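Local coordinates for lyase/mutase (Burkholderia cenocepacia, PDB 4LSB), which is a TIM-barrel protein of the phosphoenolpyruvate phosphomutase family, named as a lyase/mutase, and holds a magnesium ion beside its barrel strands, at residues B[92-97]-B[117-122]; B[76-81]-B[112-117]; B[34-39]-B[53-58]; B[122-127]-B[159-164]. One frame throughout, in Å; residues are numbered along the deposited sequence.

Interaction 1: residues B[92-97]-B[117-122]. With MG (magnesium ion), chain E.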
loop_
_atom_site.group_PDB
_atom_site.type_symbol
_atom_site.label_atom_id
_atom_site.label_comp_id
_atom_site.label_asym_id
_atom_site.label_seq_id
_atom_site.Cartn_x
_atom_site.Cartn_y
_atom_site.Cartn_z
ATOM N N VAL B 92 6.341 -3.845 17.590
ATOM C CA VAL B 92 6.881 -3.986 16.236
ATOM C C VAL B 92 8.296 -4.550 16.266
ATOM O O VAL B 92 9.195 -3.997 16.895
ATOM C CB VAL B 92 6.908 -2.636 15.487
ATOM C CG1 VAL B 92 7.616 -2.766 14.154
ATOM C CG2 VAL B 92 5.510 -2.121 15.281
ATOM N N SER B 93 8.479 -5.667 15.589
ATOM C CA SER B 93 9.777 -6.225 15.312
ATOM C C SER B 93 10.195 -5.774 13.949
ATOM O O SER B 93 9.510 -6.038 12.956
ATOM C CB SER B 93 9.744 -7.754 15.305
ATOM O OG SER B 93 11.078 -8.236 15.403
ATOM N N ALA B 94 11.354 -5.141 13.887
ATOM C CA ALA B 94 11.843 -4.558 12.663
ATOM C C ALA B 94 12.796 -5.440 11.910
ATOM O O ALA B 94 13.766 -5.928 12.437
ATOM C CB ALA B 94 12.553 -3.260 13.002
ATOM N N ASP B 95 12.547 -5.576 10.630
ATOM C CA ASP B 95 13.479 -6.187 9.713
ATOM C C ASP B 95 14.586 -5.151 9.458
ATOM O O ASP B 95 14.301 -4.109 8.895
ATOM C CB ASP B 95 12.721 -6.501 8.449
ATOM C CG ASP B 95 13.571 -7.090 7.367
ATOM O OD1 ASP B 95 14.808 -7.284 7.541
ATOM O OD2 ASP B 95 12.925 -7.411 6.353
ATOM N N LEU B 96 15.805 -5.448 9.921
ATOM C CA LEU B 96 16.951 -4.510 9.861
ATOM C C LEU B 96 18.032 -5.071 8.976
ATOM O O LEU B 96 19.228 -4.782 9.147
ATOM C CB LEU B 96 17.493 -4.272 11.251
ATOM C CG LEU B 96 16.464 -3.680 12.166
ATOM C CD1 LEU B 96 16.982 -3.692 13.594
ATOM C CD2 LEU B 96 16.034 -2.304 11.674
ATOM N N GLU B 97 17.589 -5.882 8.022
ATOM C CA GLU B 97 18.460 -6.434 6.972
ATOM C C GLU B 97 19.719 -7.003 7.644
ATOM O O GLU B 97 19.625 -7.706 8.655
ATOM C CB GLU B 97 18.836 -5.313 5.982
ATOM C CG GLU B 97 17.659 -4.483 5.487
ATOM C CD GLU B 97 17.065 -5.057 4.223
ATOM O OE1 GLU B 97 17.163 -4.402 3.155
ATOM O OE2 GLU B 97 16.530 -6.165 4.319
ATOM N N ALA B 117 13.382 4.545 17.114
ATOM C CA ALA B 117 12.197 4.640 16.251
ATOM C C ALA B 117 10.967 3.946 16.774
ATOM O O ALA B 117 9.875 4.097 16.204
ATOM C CB ALA B 117 12.516 4.130 14.849
ATOM N N GLY B 118 11.110 3.171 17.854
ATOM C CA GLY B 118 10.007 2.602 18.555
ATOM C C GLY B 118 9.857 1.098 18.505
ATOM O O GLY B 118 8.954 0.526 19.119
ATOM N N ALA B 119 10.752 0.440 17.788
ATOM C CA ALA B 119 10.735 -1.013 17.733
ATOM C C ALA B 119 11.127 -1.626 19.086
ATOM O O ALA B 119 11.962 -1.103 19.815
ATOM C CB ALA B 119 11.637 -1.517 16.620
ATOM N N VAL B 120 10.524 -2.766 19.389
ATOM C CA VAL B 120 10.897 -3.502 20.578
ATOM C C VAL B 120 11.591 -4.799 20.240
ATOM O O VAL B 120 11.900 -5.615 21.097
ATOM C CB VAL B 120 9.718 -3.757 21.485
ATOM C CG1 VAL B 120 9.235 -2.478 22.120
ATOM C CG2 VAL B 120 8.585 -4.456 20.746
ATOM N N GLY B 121 11.821 -5.028 18.971
ATOM C CA GLY B 121 12.619 -6.133 18.541
ATOM C C GLY B 121 13.089 -5.893 17.122
ATOM O O GLY B 121 12.634 -4.975 16.417
ATOM N N GLY B 122 13.987 -6.723 16.685
ATOM C CA GLY B 122 14.403 -6.686 15.263
ATOM C C GLY B 122 15.351 -7.798 14.887
ATOM O O GLY B 122 15.877 -8.461 15.764
HETATM MG MG MG E . 15.636 -7.677 3.200
HETATM O O HOH W 1 7.026 -1.512 19.153
HETATM O O HOH W 2 15.500 -8.781 5.351
HETATM O O HOH W 3 17.581 -8.647 2.985
HETATM O O HOH W 4 14.513 -9.185 2.436
#
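Ala94 and Ala119 meet methyl to methyl, with their CB atoms 4.1 Å apart. They sit where two neighbouring parallel strands of the TIM barrel come together. The contact closes the beta-alpha-beta unit of strand 92-95, helix 104-116 and strand 121-125. Val120 N donates to Val92 O at 3.1 Å. One step on, Ala94 N donates to Gly121 O at 2.8 Å, coming from above the carbonyl plane, 41° out of it. Ser93 pairs with Gly121 and Ala94 with Gly122, so the Ser93 and Ala94 side chains lie on different faces of the sheet. The hydroxyl of Ser93 is turned beside its own carbonyl carbon (chi1 -164°). That brings Ser93 OG over the next strand, 3.5 Å from Gly122 N. On the other face Leu96 leans across the strand, with CD1 4.3 Å from Gly122 CA. Phe22 of helix 14-25 packs against Ser93 and Val120. Ile81 of helix 74-88 packs against Ala94 and Leu96. At the start of the pairing a water bridges Val92 N and Gly118 O. Gly118, with positive phi, follows helix 104-116 in a Schellman motif. The far end of 92-97 leads to the metal. Asp95 OD1 accepts from Glu97 N at 3.2 Å, forming an Asx turn just before the metal-binding side chain of Glu97. The Glu97 chain bends at chi2 (-91°), and its OE2 binds the magnesium ion at 2.1 Å. A metal-bound water donates to Asp95 OD1 at 2.7 Å, while Asp95 OD2 is hydrogen-bonded to Ser58 OG.

Interaction 2: residues B[76-81]-B[112-117]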
loop_
_atom_site.group_PDB
_atom_site.type_symbol
_atom_site.label_atom_id
_atom_site.label_comp_id
_atom_site.label_asym_id
_atom_site.label_seq_id
_atom_site.Cartn_x
_atom_site.Cartn_y
_atom_site.Cartn_z
ATOM N N ALA B 76 15.312 5.480 5.669
ATOM C CA ALA B 76 14.009 5.183 5.097
ATOM C C ALA B 76 13.327 4.130 5.980
ATOM O O ALA B 76 12.170 4.287 6.388
ATOM C CB ALA B 76 14.169 4.664 3.645
ATOM N N MET B 77 14.076 3.108 6.354
ATOM C CA MET B 77 13.520 2.050 7.239
ATOM C C MET B 77 13.169 2.583 8.635
ATOM O O MET B 77 12.145 2.244 9.216
ATOM C CB MET B 77 14.472 0.858 7.364
ATOM C CG MET B 77 13.795 -0.405 7.860
ATOM S SD MET B 77 12.373 -0.892 6.805
ATOM C CE MET B 77 13.191 -1.466 5.322
ATOM N N LEU B 78 14.019 3.438 9.169
ATOM C CA LEU B 78 13.750 3.996 10.490
ATOM C C LEU B 78 12.461 4.816 10.497
ATOM O O LEU B 78 11.669 4.736 11.434
ATOM C CB LEU B 78 14.942 4.811 10.997
ATOM C CG LEU B 78 16.210 4.004 11.318
ATOM C CD1 LEU B 78 17.323 4.996 11.678
ATOM C CD2 LEU B 78 15.999 3.058 12.484
ATOM N N ASP B 79 12.256 5.637 9.463
ATOM C CA ASP B 79 11.007 6.346 9.306
ATOM C C ASP B 79 9.818 5.374 9.224
ATOM O O ASP B 79 8.768 5.630 9.839
ATOM C CB ASP B 79 11.018 7.261 8.059
ATOM C CG ASP B 79 11.905 8.486 8.236
ATOM O OD1 ASP B 79 12.131 8.929 9.379
ATOM O OD2 ASP B 79 12.380 9.011 7.208
ATOM N N HIS B 80 10.010 4.296 8.463
ATOM C CA HIS B 80 8.971 3.270 8.215
ATOM C C HIS B 80 8.618 2.576 9.535
ATOM O O HIS B 80 7.443 2.422 9.893
ATOM C CB HIS B 80 9.475 2.283 7.152
ATOM C CG HIS B 80 8.516 1.170 6.801
ATOM N ND1 HIS B 80 7.259 1.390 6.284
ATOM C CD2 HIS B 80 8.664 -0.177 6.851
ATOM C CE1 HIS B 80 6.668 0.229 6.047
ATOM N NE2 HIS B 80 7.510 -0.736 6.365
ATOM N N ILE B 81 9.627 2.200 10.290
ATOM C CA ILE B 81 9.375 1.606 11.604
ATOM C C ILE B 81 8.523 2.537 12.442
ATOM O O ILE B 81 7.505 2.120 13.020
ATOM C CB ILE B 81 10.671 1.332 12.351
ATOM C CG1 ILE B 81 11.426 0.198 11.690
ATOM C CG2 ILE B 81 10.361 1.006 13.797
ATOM C CD1 ILE B 81 12.880 0.136 12.155
ATOM N N ARG B 112 20.286 0.483 18.067
ATOM C CA ARG B 112 19.912 1.662 18.893
ATOM C C ARG B 112 18.933 2.556 18.188
ATOM O O ARG B 112 17.990 3.038 18.786
ATOM C CB ARG B 112 21.125 2.515 19.243
ATOM C CG ARG B 112 22.129 1.880 20.155
ATOM C CD ARG B 112 23.085 2.964 20.677
ATOM N NE ARG B 112 24.172 3.166 19.705
ATOM C CZ ARG B 112 25.225 2.350 19.581
ATOM N NH1 ARG B 112 25.350 1.304 20.400
ATOM N NH2 ARG B 112 26.156 2.591 18.642
ATOM N N LEU B 113 19.201 2.811 16.910
ATOM C CA LEU B 113 18.309 3.639 16.099
ATOM C C LEU B 113 16.918 3.017 15.913
ATOM O O LEU B 113 15.911 3.713 15.869
ATOM C CB LEU B 113 18.940 3.920 14.734
ATOM C CG LEU B 113 20.164 4.859 14.794
ATOM C CD1 LEU B 113 20.904 4.835 13.467
ATOM C CD2 LEU B 113 19.784 6.266 15.228
ATOM N N ALA B 114 16.872 1.703 15.781
ATOM C CA ALA B 114 15.598 1.030 15.556
ATOM C C ALA B 114 14.788 1.137 16.826
ATOM O O ALA B 114 13.607 1.394 16.784
ATOM C CB ALA B 114 15.792 -0.419 15.178
ATOM N N ALA B 115 15.444 1.010 17.976
ATOM C CA ALA B 115 14.743 1.173 19.244
ATOM C C ALA B 115 14.241 2.601 19.404
ATOM O O ALA B 115 13.099 2.829 19.814
ATOM C CB ALA B 115 15.634 0.763 20.425
ATOM N N GLU B 116 15.080 3.569 19.019
ATOM C CA GLU B 116 14.721 4.960 19.130
ATOM C C GLU B 116 13.477 5.211 18.272
ATOM O O GLU B 116 12.582 5.942 18.686
ATOM C CB GLU B 116 15.926 5.800 18.718
ATOM C CG GLU B 116 15.863 7.280 18.973
ATOM C CD GLU B 116 17.218 7.936 18.629
ATOM O OE1 GLU B 116 18.010 8.202 19.580
ATOM O OE2 GLU B 116 17.526 8.135 17.416
ATOM N N ALA B 117 13.382 4.545 17.114
ATOM C CA ALA B 117 12.197 4.640 16.251
ATOM C C ALA B 117 10.967 3.946 16.774
ATOM O O ALA B 117 9.875 4.097 16.204
ATOM C CB ALA B 117 12.516 4.130 14.849
#
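Leu78 is the main bump, and its forked end settles on Leu113, Ala114 and Ala117 of the facing helix. CD1 continues the chain (chi2 175°) and CD2 branches off beside it. CD1 lies against Leu113 CB at 3.6 Å. CD2 rests on the backbone, 3.4 Å from Leu113 O. That oxygen also accepts the helical bond from Ala117 N, so the methyl covers a carbonyl already in use. The hollow is made by small residues: Leu78 CD2 is 4.4 Å from Ala114 CB and 4.3 Å from Ala117 CB. The two leucine side chains pass each other at a slant. Ala117 supplies a smaller bump in return. Its CB points at the first helix and fits between Leu78 O at 3.6 Å and Ile81 CG2 at 3.9 Å. These segments belong to helices 74-88 and 104-116, neighbours in the outer helical layer of the TIM barrel. The axes of 76-81 and 112-116 run in broadly the same direction, 9.4 Å apart at closest and crossing at -32°. No hydrogen bond joins the two segments, so the fit is one of apolar shape. Ile81 spreads its two branches over this groove. CG2 is anti to the backbone N and reaches Ala117, while CD1 at the end of the other branch meets Ala114 CB at 4.2 Å. Ala114 packs on Leu96, just past strand 92-95. Farther round the first helix, Met77 touches Ser58 and the ring of His80 meets that of Tyr61.

Interaction 3: residues B[34-39]-B[53-58]. With MG (magnesium ion), chain E.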
loop_
_atom_site.group_PDB
_atom_site.type_symbol
_atom_site.label_atom_id
_atom_site.label_comp_id
_atom_site.label_asym_id
_atom_site.label_seq_id
_atom_site.Cartn_x
_atom_site.Cartn_y
_atom_site.Cartn_z
ATOM N N ILE B 34 3.260 -13.562 13.608
ATOM C CA ILE B 34 3.637 -12.175 13.552
ATOM C C ILE B 34 3.514 -11.735 12.085
ATOM O O ILE B 34 4.348 -12.074 11.219
ATOM C CB ILE B 34 5.012 -11.891 14.173
ATOM C CG1 ILE B 34 5.269 -10.381 14.207
ATOM C CG2 ILE B 34 6.129 -12.592 13.430
ATOM C CD1 ILE B 34 6.410 -9.982 15.125
ATOM N N PRO B 35 2.395 -11.051 11.764
ATOM C CA PRO B 35 2.189 -10.710 10.358
ATOM C C PRO B 35 2.934 -9.465 9.968
ATOM O O PRO B 35 3.403 -8.699 10.842
ATOM C CB PRO B 35 0.683 -10.503 10.300
ATOM C CG PRO B 35 0.377 -9.888 11.605
ATOM C CD PRO B 35 1.262 -10.605 12.590
ATOM N N ASN B 36 3.030 -9.240 8.659
ATOM C CA ASN B 36 3.902 -8.236 8.079
ATOM C C ASN B 36 3.130 -7.191 7.203
ATOM O O ASN B 36 3.031 -7.345 6.011
ATOM C CB ASN B 36 4.992 -8.864 7.192
ATOM C CG ASN B 36 5.852 -9.915 7.914
ATOM O OD1 ASN B 36 5.416 -11.053 8.126
ATOM N ND2 ASN B 36 7.066 -9.544 8.291
ATOM N N PRO B 37 2.615 -6.151 7.815
ATOM C CA PRO B 37 2.129 -4.996 7.069
ATOM C C PRO B 37 3.255 -4.216 6.448
ATOM O O PRO B 37 4.409 -4.412 6.833
ATOM C CB PRO B 37 1.475 -4.172 8.157
ATOM C CG PRO B 37 2.362 -4.396 9.275
ATOM C CD PRO B 37 2.815 -5.806 9.225
ATOM N N TRP B 38 2.932 -3.379 5.440
ATOM C CA TRP B 38 3.908 -2.564 4.722
ATOM C C TRP B 38 3.513 -1.079 4.649
ATOM O O TRP B 38 4.230 -0.286 4.057
ATOM C CB TRP B 38 4.161 -3.112 3.275
ATOM C CG TRP B 38 2.936 -3.062 2.433
ATOM C CD1 TRP B 38 2.560 -2.052 1.581
ATOM C CD2 TRP B 38 1.873 -4.002 2.429
ATOM N NE1 TRP B 38 1.346 -2.348 1.012
ATOM C CE2 TRP B 38 0.924 -3.556 1.494
ATOM C CE3 TRP B 38 1.686 -5.256 3.023
ATOM C CZ2 TRP B 38 -0.250 -4.284 1.215
ATOM C CZ3 TRP B 38 0.490 -5.939 2.765
ATOM C CH2 TRP B 38 -0.425 -5.465 1.876
ATOM N N ASP B 39 2.398 -0.717 5.274
ATOM C CA ASP B 39 2.002 0.661 5.398
ATOM C C ASP B 39 1.119 0.861 6.639
ATOM O O ASP B 39 0.794 -0.099 7.370
ATOM C CB ASP B 39 1.365 1.171 4.080
ATOM C CG ASP B 39 0.070 0.489 3.716
ATOM O OD1 ASP B 39 -0.539 -0.214 4.567
ATOM O OD2 ASP B 39 -0.292 0.642 2.503
ATOM N N ALA B 53 1.308 -8.602 17.579
ATOM C CA ALA B 53 2.571 -7.968 17.234
ATOM C C ALA B 53 2.593 -7.817 15.762
ATOM O O ALA B 53 1.840 -8.506 15.066
ATOM C CB ALA B 53 3.698 -8.862 17.671
ATOM N N LEU B 54 3.467 -6.972 15.266
ATOM C CA LEU B 54 3.669 -6.809 13.801
ATOM C C LEU B 54 5.165 -6.866 13.500
ATOM O O LEU B 54 5.976 -6.509 14.349
ATOM C CB LEU B 54 3.094 -5.433 13.340
ATOM C CG LEU B 54 1.647 -5.162 13.739
ATOM C CD1 LEU B 54 1.276 -3.730 13.408
ATOM C CD2 LEU B 54 0.712 -6.094 13.044
ATOM N N ALA B 55 5.520 -7.283 12.276
ATOM C CA ALA B 55 6.871 -7.244 11.811
ATOM C C ALA B 55 6.931 -6.481 10.499
ATOM O O ALA B 55 6.105 -6.664 9.574
ATOM C CB ALA B 55 7.418 -8.649 11.623
ATOM N N THR B 56 7.945 -5.657 10.353
ATOM C CA THR B 56 8.105 -4.950 9.086
ATOM C C THR B 56 8.662 -5.938 8.077
ATOM O O THR B 56 9.093 -7.061 8.444
ATOM C CB THR B 56 8.991 -3.721 9.222
ATOM O OG1 THR B 56 10.289 -4.117 9.565
ATOM C CG2 THR B 56 8.453 -2.758 10.279
ATOM N N THR B 57 8.533 -5.595 6.803
ATOM C CA THR B 57 8.979 -6.439 5.698
ATOM C C THR B 57 9.704 -5.512 4.729
ATOM O O THR B 57 9.111 -4.641 4.122
ATOM C CB THR B 57 7.809 -7.175 4.995
ATOM O OG1 THR B 57 8.219 -7.674 3.727
ATOM C CG2 THR B 57 6.585 -6.287 4.815
ATOM N N SER B 58 11.015 -5.649 4.678
ATOM C CA SER B 58 11.810 -4.897 3.715
ATOM C C SER B 58 11.298 -5.161 2.271
ATOM O O SER B 58 11.330 -4.269 1.423
ATOM C CB SER B 58 13.309 -5.289 3.846
ATOM O OG SER B 58 13.463 -6.689 3.551
HETATM MG MG MG E . 15.636 -7.677 3.200
HETATM O O HOH W 5 6.992 -3.335 6.498
HETATM O O HOH W 3 17.581 -8.647 2.985
HETATM O O HOH W 2 15.500 -8.781 5.351
HETATM O O HOH W 4 14.513 -9.185 2.436
#
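Pro35 O accepts from Ala55 N at 2.9 Å, the backbone bond at the centre of this contact. Beside it Asn36 CA comes 3.1 Å from Ala55 O in a CA-H...O contact. The amide of Asn36 then reaches across to the next carbonyl. ND2 donates to Thr56 O at 3.2 Å, with that oxygen almost in the amide plane. Seen from Thr56, the donor sits above the carbonyl plane, 62° out of it. The other end of the amide is also held, since Asn36 OD1 accepts from Val241 N. Apolar groups line much of the rest. Ile34 has CG1 anti to the backbone N (chi1 -174°), which lays the branch along the neighbouring backbone; its CG1 is 3.8 Å from Ala55 CB. Pro35 CG meets Leu54 CD2 at 4.1 Å, and the Pro37 ring stands at about a right angle to the Leu54 side chain. Thr57 CG2 touches Pro37 O at 3.5 Å. A water bridges Pro37 O and Thr57 N. The contact brings the loop after strand 32-34 against strand 54-55, at the point where the first and second strands of the TIM barrel meet. Helix 40-48, which connects them, packs on Pro35, Pro37 and Leu54 through Leu46. Thr57 OG1 caps helix 58-64 at Gly60 N. The first residue of that helix is Ser58, whose OG binds the magnesium ion at 2.4 Å. On the other flank, the Trp38 ring meets Phe253 of the second subunit with the ring planes nearly perpendicular.

Interaction 4: residues B[122-127]-B[159-164]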
loop_
_atom_site.group_PDB
_atom_site.type_symbol
_atom_site.label_atom_id
_atom_site.label_comp_id
_atom_site.label_asym_id
_atom_site.label_seq_id
_atom_site.Cartn_x
_atom_site.Cartn_y
_atom_site.Cartn_z
ATOM N N GLY B 122 13.987 -6.723 16.685
ATOM C CA GLY B 122 14.403 -6.686 15.263
ATOM C C GLY B 122 15.351 -7.798 14.887
ATOM O O GLY B 122 15.877 -8.461 15.764
ATOM N N SER B 123 15.565 -7.962 13.570
ATOM C CA SER B 123 16.382 -9.006 12.973
ATOM C C SER B 123 17.663 -8.489 12.325
ATOM O O SER B 123 17.647 -7.488 11.597
ATOM C CB SER B 123 15.604 -9.784 11.886
ATOM O OG SER B 123 15.148 -8.990 10.779
ATOM N N ILE B 124 18.737 -9.218 12.539
ATOM C CA ILE B 124 20.020 -8.964 11.883
ATOM C C ILE B 124 20.411 -10.224 11.162
ATOM O O ILE B 124 20.581 -11.274 11.776
ATOM C CB ILE B 124 21.133 -8.564 12.874
ATOM C CG1 ILE B 124 20.800 -7.252 13.582
ATOM C CG2 ILE B 124 22.467 -8.374 12.169
ATOM C CD1 ILE B 124 20.690 -6.001 12.697
ATOM N N GLU B 125 20.574 -10.101 9.854
ATOM C CA GLU B 125 20.923 -11.252 9.052
ATOM C C GLU B 125 22.387 -11.314 8.678
ATOM O O GLU B 125 23.106 -10.298 8.739
ATOM C CB GLU B 125 20.044 -11.322 7.814
ATOM C CG GLU B 125 20.234 -10.201 6.838
ATOM C CD GLU B 125 19.029 -9.979 5.923
ATOM O OE1 GLU B 125 17.840 -10.013 6.343
ATOM O OE2 GLU B 125 19.305 -9.704 4.752
ATOM N N ASP B 126 22.834 -12.500 8.283
ATOM C CA ASP B 126 24.264 -12.723 7.894
ATOM C C ASP B 126 24.525 -12.764 6.378
ATOM O O ASP B 126 25.437 -13.422 5.918
ATOM C CB ASP B 126 24.800 -13.986 8.594
ATOM C CG ASP B 126 23.985 -15.257 8.252
ATOM O OD1 ASP B 126 23.159 -15.138 7.353
ATOM O OD2 ASP B 126 24.197 -16.318 8.860
ATOM N N ALA B 127 23.695 -12.082 5.606
ATOM C CA ALA B 127 23.903 -11.931 4.183
ATOM C C ALA B 127 24.684 -10.654 3.968
ATOM O O ALA B 127 24.310 -9.593 4.455
ATOM C CB ALA B 127 22.593 -11.873 3.417
ATOM N N PHE B 159 14.658 -5.894 24.592
ATOM C CA PHE B 159 14.614 -5.825 23.124
ATOM C C PHE B 159 14.808 -7.242 22.616
ATOM O O PHE B 159 15.774 -7.923 23.021
ATOM C CB PHE B 159 15.685 -4.885 22.589
ATOM C CG PHE B 159 15.687 -4.728 21.073
ATOM C CD1 PHE B 159 16.303 -5.662 20.256
ATOM C CD2 PHE B 159 15.100 -3.621 20.490
ATOM C CE1 PHE B 159 16.306 -5.497 18.899
ATOM C CE2 PHE B 159 15.087 -3.465 19.140
ATOM C CZ PHE B 159 15.696 -4.413 18.333
ATOM N N THR B 160 13.862 -7.719 21.817
ATOM C CA THR B 160 13.890 -9.097 21.333
ATOM C C THR B 160 14.629 -9.164 20.017
ATOM O O THR B 160 14.104 -8.733 18.973
ATOM C CB THR B 160 12.492 -9.684 21.158
ATOM O OG1 THR B 160 11.859 -9.711 22.431
ATOM C CG2 THR B 160 12.577 -11.093 20.584
ATOM N N LEU B 161 15.896 -9.622 20.105
ATOM C CA LEU B 161 16.781 -9.741 18.961
ATOM C C LEU B 161 16.624 -11.074 18.232
ATOM O O LEU B 161 16.835 -12.130 18.801
ATOM C CB LEU B 161 18.259 -9.521 19.286
ATOM C CG LEU B 161 19.208 -9.635 18.075
ATOM C CD1 LEU B 161 19.149 -8.447 17.139
ATOM C CD2 LEU B 161 20.662 -9.828 18.507
ATOM N N THR B 162 16.258 -10.976 16.956
ATOM C CA THR B 162 16.209 -12.147 16.075
ATOM C C THR B 162 17.498 -12.180 15.247
ATOM O O THR B 162 17.809 -11.227 14.544
ATOM C CB THR B 162 14.973 -12.119 15.163
ATOM O OG1 THR B 162 13.780 -12.083 15.930
ATOM C CG2 THR B 162 14.930 -13.359 14.289
ATOM N N ALA B 163 18.247 -13.285 15.338
ATOM C CA ALA B 163 19.411 -13.491 14.537
ATOM C C ALA B 163 19.018 -14.398 13.366
ATOM O O ALA B 163 18.409 -15.464 13.577
ATOM C CB ALA B 163 20.513 -14.150 15.364
ATOM N N ARG B 164 19.262 -13.902 12.155
ATOM C CA ARG B 164 18.976 -14.623 10.904
ATOM C C ARG B 164 20.207 -15.251 10.250
ATOM O O ARG B 164 21.282 -14.642 10.116
ATOM C CB ARG B 164 18.302 -13.687 9.895
ATOM C CG ARG B 164 16.804 -13.512 10.125
ATOM C CD ARG B 164 16.120 -12.491 9.237
ATOM N NE ARG B 164 16.255 -12.815 7.824
ATOM C CZ ARG B 164 15.512 -12.299 6.868
ATOM N NH1 ARG B 164 14.530 -11.453 7.128
ATOM N NH2 ARG B 164 15.747 -12.643 5.629
HETATM O O HOH W 6 13.137 -10.331 9.595
HETATM O O HOH W 7 23.030 -12.751 11.535
#
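The Arg164 guanidinium carries Glu125 OE1 over one face, close to its centre, with OE1 3.3 Å from CZ. The carboxylate plane is turned 42° from the guanidinium plane. At the guanidinium edge, in plane, a water accepts from Arg164 NH1 at 3.0 Å and also bonds to Ser123 OG. The Glu125 and Arg164 side chains run side by side in the same direction, with their CB atoms 3.6 Å apart. Arg164 bends at chi3 (59°), and its CD lies 3.8 Å from Ser123 CB. The Phe159 ring has CZ 3.3 Å from Gly122 N. That nitrogen donates to Thr160 O, the first of a run of parallel-strand bonds. Thr162 N to Gly122 O, Ile124 N to Thr162 O and Arg164 N to Ile124 O follow. Leu161 CD1 meets Ile124 CG1 at 4.1 Å, under the helices that cover the barrel. The strands close the beta-alpha-beta unit built round helix 138-153 of the TIM barrel. A second water donates to both Ile124 O and Arg164 O where the pairing ends. The Glu125 OE1 to Arg164 NH2 salt bridge, at 3.4 Å, has no N-H aimed at the oxygen, so it rests on charge alone. Arg164 NE forms a salt bridge with Glu166. The guanidinium therefore probably balances two carboxylates, and the side chain of Glu125 is about 4 Å from the magnesium ion.

From the N terminus, interaction 3 closes first: 34-39 and 53-58 join across helix 40-48, linking the first two barrel strands. Next, interactions 2 and 1 cross. Residues 76-81 open interaction 2 and 92-97 open interaction 1; 112-117 then close the first and 117-122 the second. They share Ala117, so two outer helices and the strands beneath them are tied as one block. Interaction 4 follows in series, sharing Gly122 with interaction 1 and closing over helix 138-153 at 159-164. Interactions 3, 1 and 4 thus follow one another across the same sheet. Interactions 1 and 3 each supply one magnesium ligand, Glu97 and Ser58.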